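Local coordinates for putative Zn-dependent Alcohol Dehydrogenase (PDB 3IV6), which binds S-adenosylmethionine in a Rossmann-like fold and, despite its alcohol dehydrogenase name, is probably an S-adenosylmethionine-dependent methyltransferase, at residues Ser141-Ala146 / Leu253-Arg258; Ala146-Gly151 / Thr215-Glu220; Leu157-Tyr162 / Phe180-Ala185. All coordinates share one frame; numbering follows the deposited sequence.

Contact 1: residues Ser141-Ala146 / Leu253-Arg258; sequences SGTVRA and LYQFSR
Gln255 and Arg145 form a non-hydrogen-bonded pair of the antiparallel strands 253-258 and 143-146, and their side chains run alongside each other in the same direction. With CG anti to the backbone N (chi1 168°) and the chain extended beyond it, Gln255 leans toward the neighbouring strand. Its CB passes 4.0 Å from Val144 O, and its CG and CD lie against the methyl CG2 of Thr143, with CD 3.6 Å from that carbon. At the tip the amide is turned only 19° from the plane of the Arg145 guanidinium; OE1 takes a weak, bent bond from Arg145 NE (3.1 Å), while NE2 is held by Glu240. The other end of the guanidinium is fixed through NH2 by the backbone oxygens of Phe39 and Glu41.

On the face bearing Val144, Ala146, Tyr254 and Phe256, Val144 CB sits over the centre of the Phe256 ring, 3.9 Å from its centroid, and Ala146 CB meets the edge. In the backbone, Val144 N gives a nearly straight bond to Phe256 O (2.9 Å), and Ala146 N another to Tyr254 O (2.8 Å).

Val144 also packs on Met135 and Val139 of helix 125-139. Strand 143-149 is flanked by strands 113-117 and 251-258, marking the switch from parallel to antiparallel order familiar from class I methyltransferases.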
# COMPACT_ATOMS: atom_id res chain seq x y z
N SER A 141 -9.00 4.38 18.66
CA SER A 141 -9.73 5.63 18.46
C SER A 141 -8.85 6.69 17.80
O SER A 141 -9.16 7.88 17.84
CB SER A 141 -10.26 6.15 19.80
OG SER A 141 -9.20 6.34 20.73
N GLY A 142 -7.75 6.24 17.20
CA GLY A 142 -6.82 7.15 16.54
C GLY A 142 -7.24 7.47 15.12
O GLY A 142 -8.38 7.23 14.73
N THR A 143 -6.30 8.00 14.34
CA THR A 143 -6.58 8.37 12.95
C THR A 143 -5.81 7.48 11.98
O THR A 143 -4.66 7.13 12.23
CB THR A 143 -6.23 9.86 12.74
OG1 THR A 143 -6.90 10.64 13.75
CG2 THR A 143 -6.62 10.33 11.33
N VAL A 144 -6.45 7.09 10.89
CA VAL A 144 -5.78 6.37 9.82
C VAL A 144 -5.67 7.32 8.66
O VAL A 144 -6.66 7.97 8.29
CB VAL A 144 -6.59 5.13 9.37
CG1 VAL A 144 -5.96 4.38 8.09
CG2 VAL A 144 -6.75 4.19 10.55
N ARG A 145 -4.47 7.44 8.11
CA ARG A 145 -4.27 8.20 6.88
C ARG A 145 -3.75 7.27 5.81
O ARG A 145 -2.66 6.69 5.90
CB ARG A 145 -3.33 9.37 7.14
CG ARG A 145 -3.87 10.38 8.18
CD ARG A 145 -2.88 11.46 8.44
NE ARG A 145 -3.45 12.49 9.29
CZ ARG A 145 -2.79 13.53 9.81
NH1 ARG A 145 -3.45 14.41 10.57
NH2 ARG A 145 -1.49 13.70 9.57
N ALA A 146 -4.58 7.09 4.79
CA ALA A 146 -4.25 6.12 3.72
C ALA A 146 -4.46 6.73 2.33
O ALA A 146 -5.57 7.11 1.98
CB ALA A 146 -5.09 4.84 3.88
N LEU A 253 -5.59 11.22 -0.66
CA LEU A 253 -5.30 10.79 0.70
C LEU A 253 -6.54 10.86 1.58
O LEU A 253 -7.24 11.88 1.61
CB LEU A 253 -4.18 11.65 1.30
CG LEU A 253 -3.93 11.49 2.80
CD1 LEU A 253 -3.71 10.02 3.15
CD2 LEU A 253 -2.75 12.33 3.24
N TYR A 254 -6.81 9.78 2.31
CA TYR A 254 -8.07 9.64 3.05
C TYR A 254 -7.76 9.49 4.50
O TYR A 254 -7.00 8.58 4.86
CB TYR A 254 -8.84 8.38 2.65
CG TYR A 254 -9.25 8.38 1.23
CD1 TYR A 254 -10.55 8.71 0.87
CD2 TYR A 254 -8.33 8.09 0.23
CE1 TYR A 254 -10.95 8.72 -0.45
CE2 TYR A 254 -8.71 8.10 -1.13
CZ TYR A 254 -10.03 8.43 -1.46
OH TYR A 254 -10.45 8.48 -2.77
N GLN A 255 -8.39 10.33 5.31
CA GLN A 255 -8.23 10.31 6.76
C GLN A 255 -9.54 9.84 7.36
O GLN A 255 -10.60 10.42 7.10
CB GLN A 255 -7.83 11.69 7.27
CG GLN A 255 -7.90 11.85 8.79
CD GLN A 255 -7.31 13.17 9.24
OE1 GLN A 255 -6.27 13.59 8.75
NE2 GLN A 255 -7.98 13.84 10.18
N PHE A 256 -9.48 8.76 8.12
CA PHE A 256 -10.69 8.16 8.67
C PHE A 256 -10.46 7.52 10.04
O PHE A 256 -9.33 7.29 10.49
CB PHE A 256 -11.33 7.15 7.69
CG PHE A 256 -10.43 5.97 7.29
CD1 PHE A 256 -10.58 4.72 7.91
CD2 PHE A 256 -9.46 6.08 6.30
CE1 PHE A 256 -9.80 3.60 7.54
CE2 PHE A 256 -8.67 4.96 5.94
CZ PHE A 256 -8.85 3.73 6.56
N SER A 257 -11.56 7.20 10.70
CA SER A 257 -11.48 6.71 12.06
C SER A 257 -12.81 6.06 12.39
O SER A 257 -13.74 6.17 11.59
CB SER A 257 -11.26 7.89 12.99
OG SER A 257 -12.32 8.78 12.77
N ARG A 258 -12.88 5.35 13.52
CA ARG A 258 -14.16 4.90 14.03
C ARG A 258 -14.14 5.14 15.52
O ARG A 258 -13.24 4.66 16.20
CB ARG A 258 -14.45 3.43 13.69
CG ARG A 258 -13.53 2.44 14.31
CD ARG A 258 -14.27 1.24 14.80
NE ARG A 258 -13.76 -0.01 14.22
CZ ARG A 258 -12.68 -0.67 14.65
NH1 ARG A 258 -12.33 -1.81 14.05
NH2 ARG A 258 -11.94 -0.19 15.66
O HOH W 1 -10.55 5.86 15.35

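Contact 2: residues Ala146-Gly151 / Thr215-Glu220; sequences ASVKLG and TRFDDE
Gly151 and Phe217 make the tight part of this contact: Gly151 N donates a nearly straight hydrogen bond to Phe217 O (2.8 Å, 169°), its donor tilted somewhat from the carbonyl plane. The CA of Leu150 approaches the same oxygen at 3.2 Å in a CA-H...O contact, so two adjacent residues close on one carbonyl. Leu150 packs on the turn into the helix; with CG beside its own backbone N (chi1 -52°), its CD2 lies 3.7 Å from Asp218 C and near Phe217 CB, and its CD1 near Asp219 CB. Val148 CG1 meets the Phe217 ring obliquely, 4.3 Å from CD2.

The other side is looser and partly polar. There a water joins the two backbones, giving its protons to Lys149 O and Gly151 O (2.9 Å) and accepting from Phe217 N (2.9 Å). Arg216 only brushes Gly151 O with its CB, its guanidinium being engaged by Asp156 and Glu214. Asp218 and Gly151 are partly exposed; OD1 of Asp218 stays 3.9 Å from Gly151 CA, and OD2 pairs with Lys178. The positive phi of Gly151 (80°) is one that favours glycine.

The contact thus joins the end of strand 143-149, where it leaves the central sheet, to the start of helix 219-226, whose Val222 packs on Val148, Leu150 and Phe217.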
# COMPACT_ATOMS: atom_id res chain seq x y z
N ALA A 146 -4.58 7.09 4.79
CA ALA A 146 -4.25 6.12 3.72
C ALA A 146 -4.46 6.73 2.33
O ALA A 146 -5.57 7.11 1.98
CB ALA A 146 -5.09 4.84 3.88
N SER A 147 -3.40 6.85 1.54
CA SER A 147 -3.57 7.42 0.22
C SER A 147 -3.83 6.31 -0.78
O SER A 147 -3.34 5.21 -0.61
CB SER A 147 -2.31 8.11 -0.17
OG SER A 147 -1.31 7.12 -0.30
N VAL A 148 -4.61 6.59 -1.81
CA VAL A 148 -4.90 5.61 -2.83
C VAL A 148 -4.74 6.21 -4.20
O VAL A 148 -5.25 7.27 -4.46
CB VAL A 148 -6.33 5.13 -2.72
CG1 VAL A 148 -6.54 3.92 -3.67
CG2 VAL A 148 -6.62 4.74 -1.27
N LYS A 149 -4.01 5.55 -5.09
CA LYS A 149 -3.91 5.99 -6.48
C LYS A 149 -5.21 5.66 -7.21
O LYS A 149 -5.65 4.55 -7.13
CB LYS A 149 -2.74 5.31 -7.19
CG LYS A 149 -2.11 6.18 -8.23
CD LYS A 149 -1.74 5.44 -9.49
CE LYS A 149 -2.96 5.29 -10.38
NZ LYS A 149 -3.37 6.61 -10.96
N LEU A 150 -5.78 6.61 -7.95
CA LEU A 150 -7.11 6.41 -8.51
C LEU A 150 -7.11 6.30 -10.03
O LEU A 150 -6.33 6.96 -10.72
CB LEU A 150 -8.07 7.51 -8.07
CG LEU A 150 -8.21 7.82 -6.57
CD1 LEU A 150 -8.95 9.13 -6.40
CD2 LEU A 150 -8.95 6.72 -5.80
N GLY A 151 -8.00 5.44 -10.52
CA GLY A 151 -8.14 5.15 -11.93
C GLY A 151 -7.07 4.18 -12.35
O GLY A 151 -6.48 3.53 -11.51
N THR A 215 -6.90 -4.67 -7.52
CA THR A 215 -8.11 -3.95 -7.90
C THR A 215 -7.83 -2.46 -8.16
O THR A 215 -7.02 -1.87 -7.47
CB THR A 215 -9.13 -4.11 -6.80
OG1 THR A 215 -9.42 -5.51 -6.63
CG2 THR A 215 -10.41 -3.30 -7.10
N ARG A 216 -8.46 -1.87 -9.17
CA ARG A 216 -8.28 -0.43 -9.39
C ARG A 216 -9.44 0.30 -8.77
O ARG A 216 -10.57 -0.19 -8.78
CB ARG A 216 -8.13 -0.05 -10.87
CG ARG A 216 -6.86 -0.55 -11.60
CD ARG A 216 -5.71 -0.87 -10.70
NE ARG A 216 -4.49 -1.20 -11.46
CZ ARG A 216 -3.36 -1.65 -10.91
NH1 ARG A 216 -3.26 -1.84 -9.60
NH2 ARG A 216 -2.31 -1.91 -11.67
N PHE A 217 -9.16 1.46 -8.19
CA PHE A 217 -10.19 2.20 -7.47
C PHE A 217 -10.38 3.56 -8.07
O PHE A 217 -9.43 4.19 -8.51
CB PHE A 217 -9.86 2.35 -5.98
CG PHE A 217 -9.68 1.04 -5.25
CD1 PHE A 217 -10.74 0.45 -4.57
CD2 PHE A 217 -8.43 0.43 -5.19
CE1 PHE A 217 -10.57 -0.77 -3.86
CE2 PHE A 217 -8.24 -0.76 -4.50
CZ PHE A 217 -9.32 -1.38 -3.83
N ASP A 218 -11.64 3.99 -8.08
CA ASP A 218 -12.04 5.38 -8.29
C ASP A 218 -12.39 5.88 -6.91
O ASP A 218 -12.53 5.10 -5.98
CB ASP A 218 -13.31 5.48 -9.16
CG ASP A 218 -13.06 5.19 -10.64
OD1 ASP A 218 -11.90 5.33 -11.12
OD2 ASP A 218 -14.05 4.83 -11.32
N ASP A 219 -12.55 7.20 -6.79
CA ASP A 219 -12.97 7.79 -5.55
C ASP A 219 -14.23 7.12 -5.01
O ASP A 219 -14.29 6.79 -3.84
CB ASP A 219 -13.20 9.29 -5.74
CG ASP A 219 -13.66 9.98 -4.46
OD1 ASP A 219 -12.92 9.94 -3.43
OD2 ASP A 219 -14.77 10.56 -4.49
N GLU A 220 -15.22 6.88 -5.86
CA GLU A 220 -16.41 6.16 -5.39
C GLU A 220 -16.09 4.77 -4.89
O GLU A 220 -16.80 4.23 -4.04
CB GLU A 220 -17.51 6.09 -6.47
CG GLU A 220 -18.34 7.40 -6.65
CD GLU A 220 -19.04 7.91 -5.34
OE1 GLU A 220 -19.82 7.14 -4.74
OE2 GLU A 220 -18.81 9.08 -4.94
O HOH W 2 -6.47 2.31 -8.91

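Contact 3: residues Leu157-Tyr162 / Phe180-Ala185; sequences LKLIEY and FHFREA
The Phe180 ring receives helix 154-164 on one face and at its edge: Leu159 CD1 stands over that face, offset toward the rim and 4.2 Å from the centroid, while Ile160 CD1 comes up in the ring plane beside CZ. Phe173 stacks on the same ring. The second flat group, Phe182, offers its edge instead, CE1 lying 3.9 Å from the same Leu159 CD1 that covers Phe180, and its ring meets Tyr208 edge-to-face.

One leucine methyl is therefore wedged between a ring face and a ring edge. Leu159 has CG beside the backbone N (chi1 -79°), which sends its branches across to the 180-185 segment; its other methyl, CD2, reaches Ala185 CB at 4.5 Å. The meeting is wholly apolar across the two segments. An alanine in place of Phe180 would probably open a gap under Leu159 CD1 and beside Ile160 CD1 and leave Phe173 without its stacking partner.

Phe180 belongs to the small antiparallel sheet of strands 173-174, 179-181 and 213-215, so the contact lays helix 154-164 against that sheet, with helices 169-172 and 187-192 packing around it.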
# COMPACT_ATOMS: atom_id res chain seq x y z
N LEU A 157 -3.39 0.75 -19.14
CA LEU A 157 -3.73 1.15 -20.49
C LEU A 157 -3.03 0.24 -21.58
O LEU A 157 -3.65 -0.19 -22.55
CB LEU A 157 -3.45 2.65 -20.67
CG LEU A 157 -4.18 3.66 -19.75
CD1 LEU A 157 -3.67 5.12 -19.92
CD2 LEU A 157 -5.70 3.63 -19.92
N LYS A 158 -1.76 -0.08 -21.42
CA LYS A 158 -1.15 -1.06 -22.30
C LYS A 158 -1.80 -2.44 -22.11
O LYS A 158 -1.99 -3.16 -23.08
CB LYS A 158 0.36 -1.15 -22.07
CG LYS A 158 1.09 0.18 -22.14
CD LYS A 158 1.75 0.43 -23.50
CE LYS A 158 0.72 0.76 -24.58
NZ LYS A 158 1.38 1.10 -25.88
N LEU A 159 -2.15 -2.80 -20.88
CA LEU A 159 -2.79 -4.09 -20.62
C LEU A 159 -4.14 -4.26 -21.35
O LEU A 159 -4.39 -5.29 -21.98
CB LEU A 159 -2.99 -4.33 -19.13
CG LEU A 159 -1.77 -4.79 -18.32
CD1 LEU A 159 -2.13 -4.83 -16.85
CD2 LEU A 159 -1.26 -6.14 -18.78
N ILE A 160 -5.01 -3.26 -21.23
CA ILE A 160 -6.26 -3.26 -21.98
C ILE A 160 -5.98 -3.41 -23.50
O ILE A 160 -6.55 -4.28 -24.16
CB ILE A 160 -7.12 -1.97 -21.72
CG1 ILE A 160 -7.22 -1.62 -20.22
CG2 ILE A 160 -8.48 -2.07 -22.35
CD1 ILE A 160 -7.69 -2.71 -19.33
N GLU A 161 -5.11 -2.56 -24.04
CA GLU A 161 -4.85 -2.50 -25.48
C GLU A 161 -4.36 -3.84 -25.98
O GLU A 161 -5.02 -4.47 -26.81
CB GLU A 161 -3.85 -1.37 -25.79
CG GLU A 161 -3.24 -1.31 -27.22
CD GLU A 161 -2.36 -0.06 -27.48
OE1 GLU A 161 -1.51 -0.11 -28.40
OE2 GLU A 161 -2.52 0.98 -26.77
N TYR A 162 -3.21 -4.27 -25.46
CA TYR A 162 -2.48 -5.45 -25.94
C TYR A 162 -3.15 -6.80 -25.57
O TYR A 162 -2.73 -7.88 -26.00
CB TYR A 162 -1.03 -5.41 -25.43
CG TYR A 162 -0.18 -4.21 -25.89
CD1 TYR A 162 -0.61 -3.37 -26.91
CD2 TYR A 162 1.05 -3.93 -25.29
CE1 TYR A 162 0.15 -2.30 -27.31
CE2 TYR A 162 1.82 -2.87 -25.69
CZ TYR A 162 1.37 -2.05 -26.71
OH TYR A 162 2.14 -0.97 -27.12
N PHE A 180 -7.17 -6.69 -11.96
CA PHE A 180 -6.24 -7.33 -12.86
C PHE A 180 -5.56 -8.55 -12.24
O PHE A 180 -5.21 -8.53 -11.06
CB PHE A 180 -5.17 -6.35 -13.26
CG PHE A 180 -5.61 -5.34 -14.27
CD1 PHE A 180 -5.73 -5.67 -15.61
CD2 PHE A 180 -5.86 -4.04 -13.88
CE1 PHE A 180 -6.12 -4.74 -16.53
CE2 PHE A 180 -6.26 -3.10 -14.81
CZ PHE A 180 -6.39 -3.45 -16.13
N HIS A 181 -5.41 -9.62 -13.02
CA HIS A 181 -4.53 -10.74 -12.66
C HIS A 181 -3.31 -10.81 -13.56
O HIS A 181 -3.41 -11.29 -14.68
CB HIS A 181 -5.24 -12.08 -12.74
CG HIS A 181 -4.59 -13.12 -11.90
ND1 HIS A 181 -5.25 -14.25 -11.46
CD2 HIS A 181 -3.35 -13.17 -11.36
CE1 HIS A 181 -4.43 -14.97 -10.71
NE2 HIS A 181 -3.28 -14.33 -10.62
N PHE A 182 -2.16 -10.32 -13.12
CA PHE A 182 -1.08 -10.12 -14.08
C PHE A 182 -0.47 -11.42 -14.64
O PHE A 182 -0.24 -11.57 -15.84
CB PHE A 182 0.00 -9.24 -13.45
CG PHE A 182 -0.53 -7.98 -12.87
CD1 PHE A 182 -1.04 -6.97 -13.69
CD2 PHE A 182 -0.54 -7.81 -11.49
CE1 PHE A 182 -1.55 -5.79 -13.16
CE2 PHE A 182 -1.05 -6.65 -10.93
CZ PHE A 182 -1.56 -5.62 -11.78
N ARG A 183 -0.21 -12.36 -13.73
CA ARG A 183 0.35 -13.66 -14.05
C ARG A 183 -0.55 -14.46 -14.97
O ARG A 183 -0.27 -15.62 -15.26
CB ARG A 183 0.54 -14.44 -12.74
CG ARG A 183 1.19 -15.80 -12.86
CD ARG A 183 1.31 -16.44 -11.50
NE ARG A 183 2.32 -17.49 -11.49
CZ ARG A 183 2.16 -18.68 -12.07
NH1 ARG A 183 1.02 -18.96 -12.71
NH2 ARG A 183 3.13 -19.59 -12.01
N GLU A 184 -1.63 -13.85 -15.44
CA GLU A 184 -2.64 -14.55 -16.22
C GLU A 184 -2.94 -13.81 -17.52
O GLU A 184 -3.71 -14.29 -18.36
CB GLU A 184 -3.92 -14.72 -15.41
CG GLU A 184 -3.85 -15.81 -14.35
CD GLU A 184 -4.34 -17.15 -14.86
OE1 GLU A 184 -4.19 -17.42 -16.08
OE2 GLU A 184 -4.86 -17.94 -14.05
N ALA A 185 -2.33 -12.65 -17.69
CA ALA A 185 -2.18 -12.04 -19.01
C ALA A 185 -1.04 -12.68 -19.79
O ALA A 185 -0.91 -12.47 -21.00
CB ALA A 185 -1.96 -10.54 -18.88

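The three contacts are nested. From the N terminus, the chain first completes the four parallel strands ending at 113-117, then supplies in succession the first segments of contacts 1, 2 and 3, the first two sharing Ala146 on strand 143-149. The loops close in reverse order: 180-185 returns to helix 154-164, then segment 215-220 to the end of strand 143-149, and 253-258 to its beginning. Contacts 2 and 3 touch where Arg216 packs on Phe180 and Phe182, and contacts 1 and 2 where Tyr254 OH probably bonds to Asp219. Contact 2 ties the end of strand 143-149 to the loop running from strand 213-215 of the small antiparallel sheet into helix 219-226.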